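Long-range contacts in protoporphyrinogen oxidase (Exiguobacterium sibiricum, PDB 3LOV), which probably oxidises coproporphyrinogen III to coproporphyrin III with molecular oxygen in heme b biosynthesis, using FAD as its cofactor: residues L121-E126 with A161-L166; D147-Y153 with I179-F185; T314-Q320 with P355-R361. One frame throughout, in Å; residues are numbered along the deposited sequence.

Interaction 1 of 3, residues L121-E126 with A161-L166; sequences LLTEEE and ALVEKL
The loop that carries L121 and L122 into the start of helix 124-135 runs past helix 160-172 at a distance only side chains bridge: the CA atoms of E126 and A161 are 6.7 Å apart, those of L121 and K165 7.2 Å. K165 makes the reach from the second helix: its fully extended chain crosses E126 at about a right angle and sets NZ 3.0 Å from E126 OE1, on its syn lone pair; the bond to OE2 is weaker. OE1 is gripped twice, because T123 N also donates to it, from the anti side, tilted out of the carboxylate plane, at 2.8 Å. In return E126 N donates to T123 OG1, 3.1 Å away, which makes T123 and E126 a capping box at the N-terminus of helix 124-135. The carboxylate thus closes the box on T123 N and pairs with the lysine of the neighbouring helix. A161 CB packs against the glutamate stem, 3.6 Å from E126 CG. L122 splits its branches, CD1 against K165 CB at 4.0 Å and CD2 against L162 CD1, while L121 CD2 meets L166 CD1 at 3.9 Å; both leucine pairs cross nearly perpendicular. I92 of strand 90-94 touches L121 and L166.

Interaction 2 of 3, residues D147-Y153 with I179-F185; sequences DIPLGEY and IDQMSTF
D147 lays its backbone against the ring of F185 and turns its carboxylate onto the chain just before that ring. Its CA sits over one face, 3.9 Å from the centroid and displaced toward the rim, a CH-pi contact. With CG anti to the backbone N (chi1 -161°), the carboxylate swings across to the other segment, where OD1 takes F185 N at 3.0 Å in a nearly straight bond (176°) that arrives from above the carboxylate plane. T184 N adds a weak bond to OD1, and OD2 accepts from S183 OG at a modelled separation so short that its exact length is doubtful.

The N and OG1 of T184 both donate to I148 O, from opposite faces of the carbonyl plane, the hydroxyl at 2.7 Å. Its CG2 lies obliquely to the ring of Y153, whose OH goes on to E195 in helix 189-198. P149 and S183 form a single backbone bridge, and L150 N donates to M182 O at 3.0 Å. G151 N adds a more bent bond to I179 O, 3.2 Å long, so the loop 179-185 accepts two amides from the N-terminal turn of helix 150-158, for which P149 is the N-cap residue. L150 leans at a slant against I179 and M182, a selenomethionine, with CD2 4.0 Å from I179 CG1. At G151 the backbone comes close to D180: CA is 3.3 Å from OD1, an oxygen that also pairs with R155.

The chemistry is mainly that of acceptors meeting amides. Loop carbonyls take up the NH groups of a helix start, where the helix dipole should favour them, while the D147 carboxylate ties down an irregular chain that shares a single backbone bridge with the other segment.

Interaction 3 of 3, residues T314-Q320 with P355-R361; sequences TMIFDQQ and PDHTVLR
Strands 314-318 and 357-361 run antiparallel, 168° between their directions and 4.6 Å apart at closest approach, with M315-L360 and F317-T358 as hydrogen-bonded pairs and T314-R361 and I316-V359 as non-hydrogen-bonded ones. The tightest rung is M315 N to L360 O, 2.7 Å; F317 N reaches T358 O at 2.8 Å. On the face of T314, I316, V359 and R361, the methyl T314 CG2 is pressed against V359 CG1 at 3.4 Å, closer than carbon pairs usually come. I316 and V359 lie side by side and point the same way, with I316 CG1 4.1 Å from V359 CG2. R361 passes its aliphatic stem along T314 OG1, its CG 3.2 Å away, then bends at chi3 (79°) and carries the guanidinium away to G58 O, beside D60 of the FAD site.

The other face holds M315, F317, T358 and L360. The ring of F317 has T358 O in plane at its edge and L360 CD1 obliquely placed 4.1 Å from CE2, and helix 377-392 covers M315 and L360 through L388. Farther along, T358 OG1 takes a weak bond from Q320 N, 3.1 Å long, while the Q320 side chain crosses that of T358 at about a right angle.

These are neighbouring interior strands of the mixed sheet, between strands 340-345 and 400-411. The pairing satisfies the amides and carbonyls of M315 with L360 and of F317 with T358, while V359 N turns to D347 OD1, so methyls can pack on both faces and the F317 ring on one; longer polar chains lie toward the ends, R361 near the flavin and Q320 at the other.

In the fold
From the N terminus, interaction 1 opens at 121-126 and closes at 161-166, bringing helix 160-172 back against the start of helix 124-135. Before it closes, interaction 2 opens at 147-153; it closes at 179-185, so the two cross along the chain. They touch, V163 CG1 lying 3.8 Å from I179 CG2, and together tie three successive helices and the loop ahead of helix 189-198 into one helical region. Interaction 3 follows in series: segments 314-320 and 355-361, with 34 residues between them, pair strand 307-318 with strand 357-364 around strands 329-332 and 340-345. It lies about 18 Å, nearest atoms, from each of the others, in the mixed sheet, and across the chain's centre from interaction 2.

Interaction 1 of 3, residues L121-E126 with A161-L166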
loop_
_atom_site.group_PDB
_atom_site.type_symbol
_atom_site.label_atom_id
_atom_site.label_comp_id
_atom_site.label_asym_id
_atom_site.label_seq_id
_atom_site.Cartn_x
_atom_site.Cartn_y
_atom_site.Cartn_z
ATOM N N LEU A 121 16.229 3.031 -22.275
ATOM C CA LEU A 121 15.258 3.843 -21.564
ATOM C C LEU A 121 15.736 5.282 -21.512
ATOM O O LEU A 121 14.939 6.221 -21.472
ATOM C CB LEU A 121 15.060 3.247 -20.164
ATOM C CG LEU A 121 13.900 3.553 -19.227
ATOM C CD1 LEU A 121 12.554 3.605 -19.906
ATOM C CD2 LEU A 121 13.929 2.461 -18.165
ATOM N N LEU A 122 17.053 5.454 -21.512
ATOM C CA LEU A 122 17.661 6.780 -21.538
ATOM C C LEU A 122 18.408 6.936 -22.876
ATOM O O LEU A 122 18.809 5.960 -23.496
ATOM C CB LEU A 122 18.620 6.932 -20.348
ATOM C CG LEU A 122 17.985 7.449 -19.050
ATOM C CD1 LEU A 122 16.869 6.507 -18.594
ATOM C CD2 LEU A 122 19.039 7.665 -17.932
ATOM N N THR A 123 18.581 8.163 -23.323
ATOM C CA THR A 123 19.433 8.422 -24.480
ATOM C C THR A 123 20.913 8.230 -24.089
ATOM O O THR A 123 21.261 8.169 -22.894
ATOM C CB THR A 123 19.286 9.852 -24.947
ATOM O OG1 THR A 123 19.844 10.708 -23.931
ATOM C CG2 THR A 123 17.757 10.205 -25.228
ATOM N N GLU A 124 21.779 8.172 -25.094
ATOM C CA GLU A 124 23.221 7.980 -24.893
ATOM C C GLU A 124 23.762 9.085 -24.014
ATOM O O GLU A 124 24.543 8.854 -23.093
ATOM C CB GLU A 124 23.979 8.019 -26.234
ATOM C CG GLU A 124 25.488 7.818 -26.090
ATOM C CD GLU A 124 25.830 6.566 -25.293
ATOM O OE1 GLU A 124 25.316 5.490 -25.650
ATOM O OE2 GLU A 124 26.601 6.655 -24.308
ATOM N N GLU A 125 23.346 10.307 -24.323
ATOM C CA GLU A 125 23.783 11.447 -23.573
ATOM C C GLU A 125 23.353 11.374 -22.111
ATOM O O GLU A 125 24.143 11.675 -21.218
ATOM C CB GLU A 125 23.239 12.717 -24.204
ATOM C CG GLU A 125 23.421 13.946 -23.357
ATOM C CD GLU A 125 23.237 15.248 -24.124
ATOM O OE1 GLU A 125 23.147 15.220 -25.375
ATOM O OE2 GLU A 125 23.201 16.308 -23.459
ATOM N N GLU A 126 22.099 11.012 -21.862
ATOM C CA GLU A 126 21.617 10.840 -20.472
ATOM C C GLU A 126 22.431 9.742 -19.752
ATOM O O GLU A 126 22.823 9.918 -18.614
ATOM C CB GLU A 126 20.127 10.487 -20.452
ATOM C CG GLU A 126 19.240 11.662 -20.761
ATOM C CD GLU A 126 17.849 11.274 -21.239
ATOM O OE1 GLU A 126 17.591 10.096 -21.594
ATOM O OE2 GLU A 126 17.014 12.197 -21.281
ATOM N N ALA A 161 16.766 13.087 -15.570
ATOM C CA ALA A 161 16.351 12.038 -16.482
ATOM C C ALA A 161 16.179 10.680 -15.796
ATOM O O ALA A 161 15.173 9.989 -15.994
ATOM C CB ALA A 161 17.363 11.915 -17.674
ATOM N N LEU A 162 17.161 10.264 -15.001
ATOM C CA LEU A 162 17.076 8.903 -14.391
ATOM C C LEU A 162 15.938 8.867 -13.345
ATOM O O LEU A 162 15.187 7.902 -13.241
ATOM C CB LEU A 162 18.418 8.488 -13.768
ATOM C CG LEU A 162 18.546 7.064 -13.160
ATOM C CD1 LEU A 162 18.544 6.008 -14.237
ATOM C CD2 LEU A 162 19.829 6.929 -12.272
ATOM N N VAL A 163 15.837 9.916 -12.556
ATOM C CA VAL A 163 14.765 10.007 -11.565
ATOM C C VAL A 163 13.388 9.923 -12.230
ATOM O O VAL A 163 12.520 9.123 -11.818
ATOM C CB VAL A 163 14.879 11.311 -10.747
ATOM C CG1 VAL A 163 13.581 11.592 -10.014
ATOM C CG2 VAL A 163 16.023 11.203 -9.785
ATOM N N GLU A 164 13.208 10.707 -13.299
ATOM C CA GLU A 164 11.915 10.748 -14.014
ATOM C C GLU A 164 11.558 9.532 -14.806
ATOM O O GLU A 164 10.434 9.057 -14.724
ATOM C CB GLU A 164 11.866 11.969 -14.952
ATOM C CG GLU A 164 11.909 13.198 -14.173
ATOM C CD GLU A 164 12.123 14.449 -14.969
ATOM O OE1 GLU A 164 12.032 14.426 -16.217
ATOM O OE2 GLU A 164 12.370 15.456 -14.315
ATOM N N LYS A 165 12.516 9.021 -15.578
ATOM C CA LYS A 165 12.273 7.926 -16.504
ATOM C C LYS A 165 12.330 6.558 -15.852
ATOM O O LYS A 165 11.738 5.588 -16.376
ATOM C CB LYS A 165 13.267 7.961 -17.688
ATOM C CG LYS A 165 13.113 9.201 -18.568
ATOM C CD LYS A 165 14.137 9.227 -19.717
ATOM C CE LYS A 165 13.823 10.350 -20.698
ATOM N NZ LYS A 165 14.583 10.220 -21.989
ATOM N N LEU A 166 13.072 6.422 -14.757
ATOM C CA LEU A 166 13.203 5.077 -14.138
ATOM C C LEU A 166 12.808 4.993 -12.655
ATOM O O LEU A 166 11.966 4.168 -12.289
ATOM C CB LEU A 166 14.606 4.527 -14.363
ATOM C CG LEU A 166 14.829 3.153 -13.730
ATOM C CD1 LEU A 166 13.819 2.127 -14.249
ATOM C CD2 LEU A 166 16.286 2.724 -13.918
#

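Interaction 2 of 3, residues D147-Y153 with I179-F185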
loop_
_atom_site.group_PDB
_atom_site.type_symbol
_atom_site.label_atom_id
_atom_site.label_comp_id
_atom_site.label_asym_id
_atom_site.label_seq_id
_atom_site.Cartn_x
_atom_site.Cartn_y
_atom_site.Cartn_z
ATOM N N ASP A 147 15.518 15.143 7.314
ATOM C CA ASP A 147 14.800 14.516 6.211
ATOM C C ASP A 147 14.529 15.492 5.071
ATOM O O ASP A 147 14.223 16.641 5.315
ATOM C CB ASP A 147 13.490 13.915 6.717
ATOM C CG ASP A 147 12.933 12.871 5.763
ATOM O OD1 ASP A 147 13.663 12.455 4.840
ATOM O OD2 ASP A 147 11.773 12.450 5.928
ATOM N N ILE A 148 14.674 15.056 3.815
ATOM C CA ILE A 148 14.280 15.881 2.672
ATOM C C ILE A 148 13.549 14.941 1.737
ATOM O O ILE A 148 13.666 13.716 1.892
ATOM C CB ILE A 148 15.472 16.509 1.907
ATOM C CG1 ILE A 148 16.517 15.430 1.558
ATOM C CG2 ILE A 148 16.057 17.719 2.700
ATOM C CD1 ILE A 148 17.680 15.924 0.607
ATOM N N PRO A 149 12.790 15.486 0.769
ATOM C CA PRO A 149 12.119 14.606 -0.197
ATOM C C PRO A 149 13.120 13.786 -1.028
ATOM O O PRO A 149 14.223 14.275 -1.318
ATOM C CB PRO A 149 11.362 15.585 -1.112
ATOM C CG PRO A 149 11.294 16.879 -0.355
ATOM C CD PRO A 149 12.441 16.910 0.590
ATOM N N LEU A 150 12.700 12.592 -1.446
ATOM C CA LEU A 150 13.535 11.635 -2.168
ATOM C C LEU A 150 14.106 12.251 -3.439
ATOM O O LEU A 150 15.269 12.007 -3.801
ATOM C CB LEU A 150 12.736 10.359 -2.487
ATOM C CG LEU A 150 13.458 9.069 -2.928
ATOM C CD1 LEU A 150 14.643 8.737 -2.024
ATOM C CD2 LEU A 150 12.484 7.903 -2.989
ATOM N N GLY A 151 13.255 13.014 -4.111
ATOM C CA GLY A 151 13.582 13.647 -5.367
ATOM C C GLY A 151 14.601 14.756 -5.192
ATOM O O GLY A 151 15.432 14.990 -6.067
ATOM N N GLU A 152 14.503 15.469 -4.087
ATOM C CA GLU A 152 15.515 16.436 -3.743
ATOM C C GLU A 152 16.840 15.732 -3.393
ATOM O O GLU A 152 17.890 16.234 -3.725
ATOM C CB GLU A 152 15.035 17.267 -2.571
ATOM C CG GLU A 152 15.820 18.493 -2.259
ATOM C CD GLU A 152 15.117 19.373 -1.197
ATOM O OE1 GLU A 152 13.885 19.509 -1.253
ATOM O OE2 GLU A 152 15.808 19.932 -0.325
ATOM N N TYR A 153 16.782 14.574 -2.734
ATOM C CA TYR A 153 17.983 13.835 -2.413
ATOM C C TYR A 153 18.586 13.246 -3.651
ATOM O O TYR A 153 19.787 13.336 -3.856
ATOM C CB TYR A 153 17.661 12.709 -1.432
ATOM C CG TYR A 153 18.768 11.724 -1.210
ATOM C CD1 TYR A 153 19.925 12.091 -0.590
ATOM C CD2 TYR A 153 18.620 10.398 -1.572
ATOM C CE1 TYR A 153 20.950 11.166 -0.344
ATOM C CE2 TYR A 153 19.604 9.491 -1.343
ATOM C CZ TYR A 153 20.776 9.878 -0.731
ATOM O OH TYR A 153 21.751 8.941 -0.516
ATOM N N ILE A 179 7.677 11.063 -6.392
ATOM C CA ILE A 179 9.009 10.981 -5.832
ATOM C C ILE A 179 9.453 12.297 -5.150
ATOM O O ILE A 179 10.167 12.260 -4.136
ATOM C CB ILE A 179 10.052 10.507 -6.887
ATOM C CG1 ILE A 179 11.303 9.964 -6.190
ATOM C CG2 ILE A 179 10.451 11.634 -7.830
ATOM C CD1 ILE A 179 12.140 9.026 -7.069
ATOM N N ASP A 180 9.020 13.458 -5.667
ATOM C CA ASP A 180 9.499 14.748 -5.132
ATOM C C ASP A 180 8.822 15.197 -3.823
ATOM O O ASP A 180 9.156 16.262 -3.284
ATOM C CB ASP A 180 9.387 15.872 -6.190
ATOM C CG ASP A 180 10.398 15.703 -7.322
ATOM O OD1 ASP A 180 11.606 15.624 -7.026
ATOM O OD2 ASP A 180 9.986 15.614 -8.508
ATOM N N GLN A 181 7.868 14.429 -3.318
ATOM C CA GLN A 181 7.232 14.767 -2.012
ATOM C C GLN A 181 7.472 13.725 -0.884
ATOM O O GLN A 181 7.532 14.090 0.315
ATOM C CB GLN A 181 5.714 14.973 -2.201
ATOM C CG GLN A 181 5.335 15.970 -3.318
ATOM C CD GLN A 181 3.861 16.258 -3.344
ATOM O OE1 GLN A 181 3.127 15.982 -2.372
ATOM N NE2 GLN A 181 3.404 16.831 -4.446
HETATM N N MSE A 182 7.647 12.463 -1.285
HETATM C CA MSE A 182 7.908 11.329 -0.367
HETATM C C MSE A 182 9.150 11.623 0.464
HETATM O O MSE A 182 10.069 12.231 -0.022
HETATM C CB MSE A 182 8.269 10.078 -1.137
HETATM C CG MSE A 182 7.215 9.240 -1.800
HETATM SE SE MSE A 182 8.307 7.990 -2.923
HETATM C CE MSE A 182 6.853 7.920 -4.181
ATOM N N SER A 183 9.174 11.148 1.695
ATOM C CA SER A 183 10.335 11.265 2.581
ATOM C C SER A 183 11.496 10.363 2.108
ATOM O O SER A 183 11.289 9.310 1.523
ATOM C CB SER A 183 9.923 10.869 3.998
ATOM O OG SER A 183 11.029 10.436 4.789
ATOM N N THR A 184 12.717 10.797 2.338
ATOM C CA THR A 184 13.866 9.963 2.061
ATOM C C THR A 184 14.028 9.003 3.248
ATOM O O THR A 184 14.087 7.783 3.072
ATOM C CB THR A 184 15.121 10.812 1.887
ATOM O OG1 THR A 184 14.949 11.681 0.773
ATOM C CG2 THR A 184 16.333 9.955 1.646
ATOM N N PHE A 185 14.089 9.551 4.462
ATOM C CA PHE A 185 14.417 8.742 5.645
ATOM C C PHE A 185 13.356 7.672 5.923
ATOM O O PHE A 185 13.686 6.586 6.394
ATOM C CB PHE A 185 14.620 9.595 6.901
ATOM C CG PHE A 185 15.824 10.479 6.878
ATOM C CD1 PHE A 185 16.722 10.482 5.811
ATOM C CD2 PHE A 185 16.065 11.333 7.945
ATOM C CE1 PHE A 185 17.834 11.317 5.824
ATOM C CE2 PHE A 185 17.158 12.158 7.946
ATOM C CZ PHE A 185 18.046 12.146 6.877
#

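Interaction 3 of 3, residues T314-Q320 with P355-R361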
loop_
_atom_site.group_PDB
_atom_site.type_symbol
_atom_site.label_atom_id
_atom_site.label_comp_id
_atom_site.label_asym_id
_atom_site.label_seq_id
_atom_site.Cartn_x
_atom_site.Cartn_y
_atom_site.Cartn_z
ATOM N N THR A 314 -9.319 -6.346 -13.861
ATOM C CA THR A 314 -8.712 -7.638 -14.091
ATOM C C THR A 314 -9.426 -8.260 -15.264
ATOM O O THR A 314 -10.640 -8.280 -15.290
ATOM C CB THR A 314 -8.818 -8.570 -12.866
ATOM O OG1 THR A 314 -7.941 -8.102 -11.822
ATOM C CG2 THR A 314 -8.426 -9.998 -13.264
HETATM N N MSE A 315 -8.658 -8.720 -16.250
HETATM C CA MSE A 315 -9.214 -9.375 -17.450
HETATM C C MSE A 315 -8.734 -10.825 -17.537
HETATM O O MSE A 315 -7.525 -11.071 -17.546
HETATM C CB MSE A 315 -8.761 -8.632 -18.695
HETATM C CG MSE A 315 -9.453 -7.314 -18.878
HETATM SE SE MSE A 315 -8.363 -6.063 -19.854
HETATM C CE MSE A 315 -9.909 -5.095 -20.423
ATOM N N ILE A 316 -9.698 -11.748 -17.573
ATOM C CA ILE A 316 -9.456 -13.179 -17.636
ATOM C C ILE A 316 -9.599 -13.574 -19.098
ATOM O O ILE A 316 -10.630 -13.361 -19.700
ATOM C CB ILE A 316 -10.475 -13.993 -16.790
ATOM C CG1 ILE A 316 -10.198 -13.835 -15.280
ATOM C CG2 ILE A 316 -10.419 -15.497 -17.193
ATOM C CD1 ILE A 316 -11.377 -14.178 -14.368
ATOM N N PHE A 317 -8.542 -14.149 -19.653
ATOM C CA PHE A 317 -8.537 -14.664 -21.019
ATOM C C PHE A 317 -8.321 -16.149 -21.015
ATOM O O PHE A 317 -7.591 -16.663 -20.160
ATOM C CB PHE A 317 -7.354 -14.087 -21.777
ATOM C CG PHE A 317 -7.382 -12.604 -21.897
ATOM C CD1 PHE A 317 -8.041 -11.995 -22.966
ATOM C CD2 PHE A 317 -6.761 -11.810 -20.937
ATOM C CE1 PHE A 317 -8.061 -10.608 -23.088
ATOM C CE2 PHE A 317 -6.773 -10.438 -21.057
ATOM C CZ PHE A 317 -7.429 -9.826 -22.125
ATOM N N ASP A 318 -8.879 -16.845 -22.002
ATOM C CA ASP A 318 -8.483 -18.231 -22.235
ATOM C C ASP A 318 -6.960 -18.268 -22.429
ATOM O O ASP A 318 -6.372 -17.326 -22.970
ATOM C CB ASP A 318 -9.233 -18.828 -23.437
ATOM C CG ASP A 318 -10.614 -19.354 -23.060
ATOM O OD1 ASP A 318 -10.707 -20.078 -22.042
ATOM O OD2 ASP A 318 -11.600 -19.048 -23.777
ATOM N N GLN A 319 -6.326 -19.330 -21.932
ATOM C CA GLN A 319 -4.871 -19.429 -21.929
ATOM C C GLN A 319 -4.330 -19.066 -23.300
ATOM O O GLN A 319 -4.873 -19.500 -24.310
ATOM C CB GLN A 319 -4.432 -20.835 -21.533
ATOM C CG GLN A 319 -2.926 -20.971 -21.355
ATOM C CD GLN A 319 -2.543 -21.550 -19.998
ATOM O OE1 GLN A 319 -3.013 -21.087 -18.960
ATOM N NE2 GLN A 319 -1.677 -22.553 -20.002
ATOM N N GLN A 320 -3.265 -18.272 -23.331
ATOM C CA GLN A 320 -2.794 -17.632 -24.558
ATOM C C GLN A 320 -1.548 -18.291 -25.074
ATOM O O GLN A 320 -0.640 -18.567 -24.281
ATOM C CB GLN A 320 -2.478 -16.160 -24.304
ATOM C CG GLN A 320 -3.711 -15.299 -24.192
ATOM C CD GLN A 320 -4.339 -15.013 -25.534
ATOM O OE1 GLN A 320 -3.653 -14.624 -26.479
ATOM N NE2 GLN A 320 -5.651 -15.192 -25.626
ATOM N N PRO A 355 -4.584 -21.000 -12.768
ATOM C CA PRO A 355 -3.709 -22.033 -13.318
ATOM C C PRO A 355 -3.765 -22.223 -14.847
ATOM O O PRO A 355 -2.708 -22.384 -15.486
ATOM C CB PRO A 355 -4.206 -23.302 -12.610
ATOM C CG PRO A 355 -5.648 -22.994 -12.249
ATOM C CD PRO A 355 -5.585 -21.560 -11.842
ATOM N N ASP A 356 -4.967 -22.210 -15.426
ATOM C CA ASP A 356 -5.115 -22.499 -16.860
ATOM C C ASP A 356 -5.622 -21.320 -17.651
ATOM O O ASP A 356 -6.450 -21.474 -18.552
ATOM C CB ASP A 356 -6.065 -23.667 -17.035
ATOM C CG ASP A 356 -5.498 -24.929 -16.455
ATOM O OD1 ASP A 356 -4.457 -25.379 -16.983
ATOM O OD2 ASP A 356 -6.060 -25.429 -15.456
ATOM N N HIS A 357 -5.131 -20.134 -17.311
ATOM C CA HIS A 357 -5.585 -18.922 -17.966
ATOM C C HIS A 357 -4.523 -17.854 -17.972
ATOM O O HIS A 357 -3.545 -17.925 -17.236
ATOM C CB HIS A 357 -6.827 -18.360 -17.260
ATOM C CG HIS A 357 -8.012 -19.267 -17.293
ATOM N ND1 HIS A 357 -8.105 -20.392 -16.505
ATOM C CD2 HIS A 357 -9.172 -19.194 -17.988
ATOM C CE1 HIS A 357 -9.272 -20.973 -16.712
ATOM N NE2 HIS A 357 -9.936 -20.269 -17.611
ATOM N N THR A 358 -4.752 -16.854 -18.823
ATOM C CA THR A 358 -3.949 -15.670 -18.880
ATOM C C THR A 358 -4.806 -14.616 -18.213
ATOM O O THR A 358 -5.935 -14.340 -18.655
ATOM C CB THR A 358 -3.632 -15.300 -20.328
ATOM O OG1 THR A 358 -2.815 -16.335 -20.891
ATOM C CG2 THR A 358 -2.880 -13.979 -20.428
ATOM N N VAL A 359 -4.281 -14.035 -17.133
ATOM C CA VAL A 359 -5.019 -13.011 -16.403
ATOM C C VAL A 359 -4.179 -11.765 -16.246
ATOM O O VAL A 359 -3.058 -11.832 -15.711
ATOM C CB VAL A 359 -5.439 -13.527 -15.045
ATOM C CG1 VAL A 359 -6.275 -12.470 -14.304
ATOM C CG2 VAL A 359 -6.207 -14.873 -15.211
ATOM N N LEU A 360 -4.735 -10.642 -16.708
ATOM C CA LEU A 360 -4.080 -9.342 -16.614
ATOM C C LEU A 360 -4.823 -8.485 -15.567
ATOM O O LEU A 360 -6.047 -8.433 -15.545
ATOM C CB LEU A 360 -4.006 -8.641 -17.990
ATOM C CG LEU A 360 -3.237 -9.314 -19.164
ATOM C CD1 LEU A 360 -3.284 -8.459 -20.448
ATOM C CD2 LEU A 360 -1.774 -9.597 -18.810
ATOM N N ARG A 361 -4.083 -7.846 -14.669
ATOM C CA ARG A 361 -4.681 -6.889 -13.698
ATOM C C ARG A 361 -4.054 -5.513 -13.925
ATOM O O ARG A 361 -2.868 -5.337 -13.688
ATOM C CB ARG A 361 -4.518 -7.313 -12.217
ATOM C CG ARG A 361 -5.352 -6.398 -11.250
ATOM C CD ARG A 361 -5.557 -6.903 -9.821
ATOM N NE ARG A 361 -4.396 -6.691 -8.976
ATOM C CZ ARG A 361 -4.428 -6.434 -7.657
ATOM N NH1 ARG A 361 -5.573 -6.363 -6.976
ATOM N NH2 ARG A 361 -3.296 -6.239 -7.014
#